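Local coordinates for FAD:protein FMN transferase (Vibrio cholerae, PDB 6NXI), which probably transfers the FMN moiety of FAD, with magnesium as cofactor, onto a threonine hydroxyl of a target flavoprotein, at residues T91-L95 and T273-M278. Numbering follows the deposited sequence.
Sequences TEGAL and TGLMVM. With MG (magnesium ion), chain C; FAD (flavin-adenine dinucleotide), chain B.
Met278 sets its CG anti to its own carbonyl carbon (chi1 -68°), laying SD alongside Thr91, and the bend at chi3 (87°) carries CE across the extended Glu92 chain at about a right angle, 3.4 Å from Glu92 OE1. The carboxylate's other oxygen, OE2, makes a salt bridge with Arg282. Two residues on, at the end of the turn, the Ala94 methyl packs on the helix: its CB is 3.6 Å from Met278 CG and 3.7 Å from Val277 CG1. With only hydrogens on Gly274 CA, Thr91 CG2 sits 4.1 Å from it and the backbones close to 4.5 Å between the CA atoms of Gly274 and Leu95. Leu95 N gives a nearly straight bond (169°) to Thr91 OG1, which is also hydrogen-bonded to Leu87 O. Leu95 then reaches along the helix, CD1 lying 3.8 Å from Gly274 N and near the adenine. FAD N6A donates to Ala94 O at 3.1 Å. Thr273 OG1, hydrogen-bonded to Ser225 OG, binds magnesium at 2.3 Å, as do FAD O2A, Asp269 and Thr155. A Schellman motif and type I' turn after helix 75-90 thus meet helix 265-278 where the adenine and metal-bound alpha phosphate of FAD sit in this ApbE-family flavin transferase.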
loop_
_atom_site.group_PDB
_atom_site.type_symbol
_atom_site.label_atom_id
_atom_site.label_comp_id
_atom_site.label_asym_id
_atom_site.label_seq_id
_atom_site.Cartn_x
_atom_site.Cartn_y
_atom_site.Cartn_z
ATOM N N THR A 91 -8.787 11.242 2.746
ATOM C CA THR A 91 -7.999 11.226 3.984
ATOM C C THR A 91 -7.608 12.634 4.413
ATOM O O THR A 91 -6.702 12.745 5.244
ATOM C CB THR A 91 -6.806 10.260 3.842
ATOM O OG1 THR A 91 -5.927 10.747 2.827
ATOM C CG2 THR A 91 -7.259 8.852 3.574
ATOM N N GLU A 92 -8.268 13.687 3.902
ATOM C CA GLU A 92 -8.031 15.082 4.370
ATOM C C GLU A 92 -6.537 15.423 4.184
ATOM O O GLU A 92 -5.990 16.123 5.053
ATOM C CB GLU A 92 -8.510 15.238 5.832
ATOM C CG GLU A 92 -10.006 14.931 6.065
ATOM C CD GLU A 92 -10.497 14.831 7.524
ATOM O OE1 GLU A 92 -9.682 15.044 8.480
ATOM O OE2 GLU A 92 -11.692 14.484 7.729
ATOM N N GLY A 93 -5.878 14.930 3.122
ATOM C CA GLY A 93 -4.477 15.291 2.794
ATOM C C GLY A 93 -3.428 14.350 3.378
ATOM O O GLY A 93 -2.218 14.554 3.098
ATOM N N ALA A 94 -3.844 13.404 4.205
ATOM C CA ALA A 94 -2.920 12.493 4.924
ATOM C C ALA A 94 -2.138 11.614 3.928
ATOM O O ALA A 94 -0.939 11.434 4.097
ATOM C CB ALA A 94 -3.696 11.660 5.915
ATOM N N LEU A 95 -2.824 10.981 2.980
ATOM C CA LEU A 95 -2.142 10.208 1.934
ATOM C C LEU A 95 -1.739 11.162 0.835
ATOM O O LEU A 95 -2.628 11.744 0.181
ATOM C CB LEU A 95 -3.034 9.112 1.367
ATOM C CG LEU A 95 -2.251 8.093 0.553
ATOM C CD1 LEU A 95 -1.513 7.133 1.482
ATOM C CD2 LEU A 95 -3.139 7.312 -0.421
ATOM N N THR A 273 -2.503 3.259 4.827
ATOM C CA THR A 273 -1.437 4.240 5.151
ATOM C C THR A 273 -2.119 5.576 5.511
ATOM O O THR A 273 -1.713 6.266 6.472
ATOM C CB THR A 273 -0.447 4.369 3.985
ATOM O OG1 THR A 273 0.060 3.069 3.578
ATOM C CG2 THR A 273 0.687 5.285 4.399
ATOM N N GLY A 274 -3.090 6.007 4.701
ATOM C CA GLY A 274 -3.759 7.287 4.902
ATOM C C GLY A 274 -4.436 7.370 6.241
ATOM O O GLY A 274 -4.217 8.368 6.972
ATOM N N LEU A 275 -5.189 6.340 6.618
ATOM C CA LEU A 275 -5.887 6.352 7.916
ATOM C C LEU A 275 -4.847 6.325 9.060
ATOM O O LEU A 275 -5.043 7.021 10.087
ATOM C CB LEU A 275 -6.889 5.205 7.985
ATOM C CG LEU A 275 -8.002 5.228 6.942
ATOM C CD1 LEU A 275 -8.908 4.022 7.145
ATOM C CD2 LEU A 275 -8.839 6.496 7.000
ATOM N N MET A 276 -3.738 5.609 8.906
ATOM C CA MET A 276 -2.652 5.608 9.932
ATOM C C MET A 276 -2.143 7.039 10.197
ATOM O O MET A 276 -2.003 7.435 11.365
ATOM C CB MET A 276 -1.515 4.691 9.512
ATOM C CG MET A 276 -0.412 4.635 10.522
ATOM S SD MET A 276 0.260 2.932 10.518
ATOM C CE MET A 276 1.544 3.233 11.728
ATOM N N VAL A 277 -1.905 7.813 9.148
ATOM C CA VAL A 277 -1.386 9.200 9.237
ATOM C C VAL A 277 -2.467 10.082 9.883
ATOM O O VAL A 277 -2.115 11.009 10.665
ATOM C CB VAL A 277 -0.925 9.742 7.872
ATOM C CG1 VAL A 277 -0.603 11.215 7.938
ATOM C CG2 VAL A 277 0.246 8.947 7.289
ATOM N N MET A 278 -3.751 9.812 9.611
ATOM C CA MET A 278 -4.867 10.631 10.187
ATOM C C MET A 278 -4.939 10.455 11.703
ATOM O O MET A 278 -5.294 11.441 12.402
ATOM C CB MET A 278 -6.220 10.246 9.576
ATOM C CG MET A 278 -6.348 10.614 8.136
ATOM S SD MET A 278 -8.046 10.269 7.546
ATOM C CE MET A 278 -8.853 11.802 7.976
HETATM MG MG MG C . -0.261 1.839 1.609
HETATM P PA FAD B . 2.830 1.529 3.170
HETATM O O1A FAD B . 2.579 1.676 4.628
HETATM O O2A FAD B . 1.808 0.899 2.309
HETATM O O5B FAD B . 3.206 2.947 2.536
HETATM C C5B FAD B . 4.435 3.532 3.042
HETATM C C4B FAD B . 5.306 4.032 1.915
HETATM O O4B FAD B . 4.649 5.061 1.135
HETATM C C3B FAD B . 6.599 4.659 2.433
HETATM O O3B FAD B . 7.630 3.671 2.481
HETATM C C2B FAD B . 6.866 5.786 1.429
HETATM O O2B FAD B . 7.506 5.296 0.272
HETATM C C1B FAD B . 5.452 6.238 1.085
HETATM N N9A FAD B . 4.853 7.215 1.969
HETATM C C8A FAD B . 5.247 7.590 3.261
HETATM N N7A FAD B . 4.384 8.409 3.811
HETATM C C5A FAD B . 3.410 8.642 2.861
HETATM C C6A FAD B . 2.264 9.451 2.867
HETATM N N6A FAD B . 1.842 10.161 3.929
HETATM N N1A FAD B . 1.489 9.403 1.765
HETATM C C2A FAD B . 1.903 8.675 0.709
HETATM N N3A FAD B . 2.966 7.868 0.591
HETATM C C4A FAD B . 3.692 7.908 1.722
HETATM N N1 FAD B . 12.023 -1.088 -2.498
HETATM C C2 FAD B . 13.349 -1.329 -2.785
HETATM O O2 FAD B . 14.189 -1.393 -1.861
HETATM N N3 FAD B . 13.781 -1.534 -4.056
HETATM C C4 FAD B . 12.935 -1.492 -5.133
HETATM O O4 FAD B . 13.360 -1.649 -6.270
HETATM C C4X FAD B . 11.549 -1.220 -4.880
HETATM N N5 FAD B . 10.713 -1.158 -5.897
HETATM C C5X FAD B . 9.391 -0.887 -5.631
HETATM C C6 FAD B . 8.483 -0.792 -6.706
HETATM C C7 FAD B . 7.141 -0.527 -6.530
HETATM C C7M FAD B . 6.224 -0.445 -7.729
HETATM C C8 FAD B . 6.658 -0.362 -5.210
HETATM C C8M FAD B . 5.207 -0.056 -4.942
HETATM C C9 FAD B . 7.548 -0.449 -4.135
HETATM C C9A FAD B . 8.912 -0.718 -4.314
HETATM N N10 FAD B . 9.834 -0.786 -3.262
HETATM C C10 FAD B . 11.173 -1.037 -3.503
HETATM C "C1'" FAD B . 9.366 -0.681 -1.863
HETATM C "C2'" FAD B . 9.064 0.703 -1.411
HETATM O "O2'" FAD B . 10.244 1.501 -1.417
HETATM C "C3'" FAD B . 8.506 0.653 0.022
HETATM O "O3'" FAD B . 9.443 0.145 0.947
HETATM C "C4'" FAD B . 7.286 -0.234 0.189
HETATM O "O4'" FAD B . 6.442 -0.081 -0.941
HETATM C "C5'" FAD B . 6.574 0.031 1.501
HETATM O "O5'" FAD B . 5.322 -0.698 1.482
HETATM P P FAD B . 4.495 -0.846 2.824
HETATM O O1P FAD B . 5.354 -1.212 3.949
HETATM O O2P FAD B . 3.310 -1.668 2.369
HETATM O O3P FAD B . 4.146 0.691 3.024
#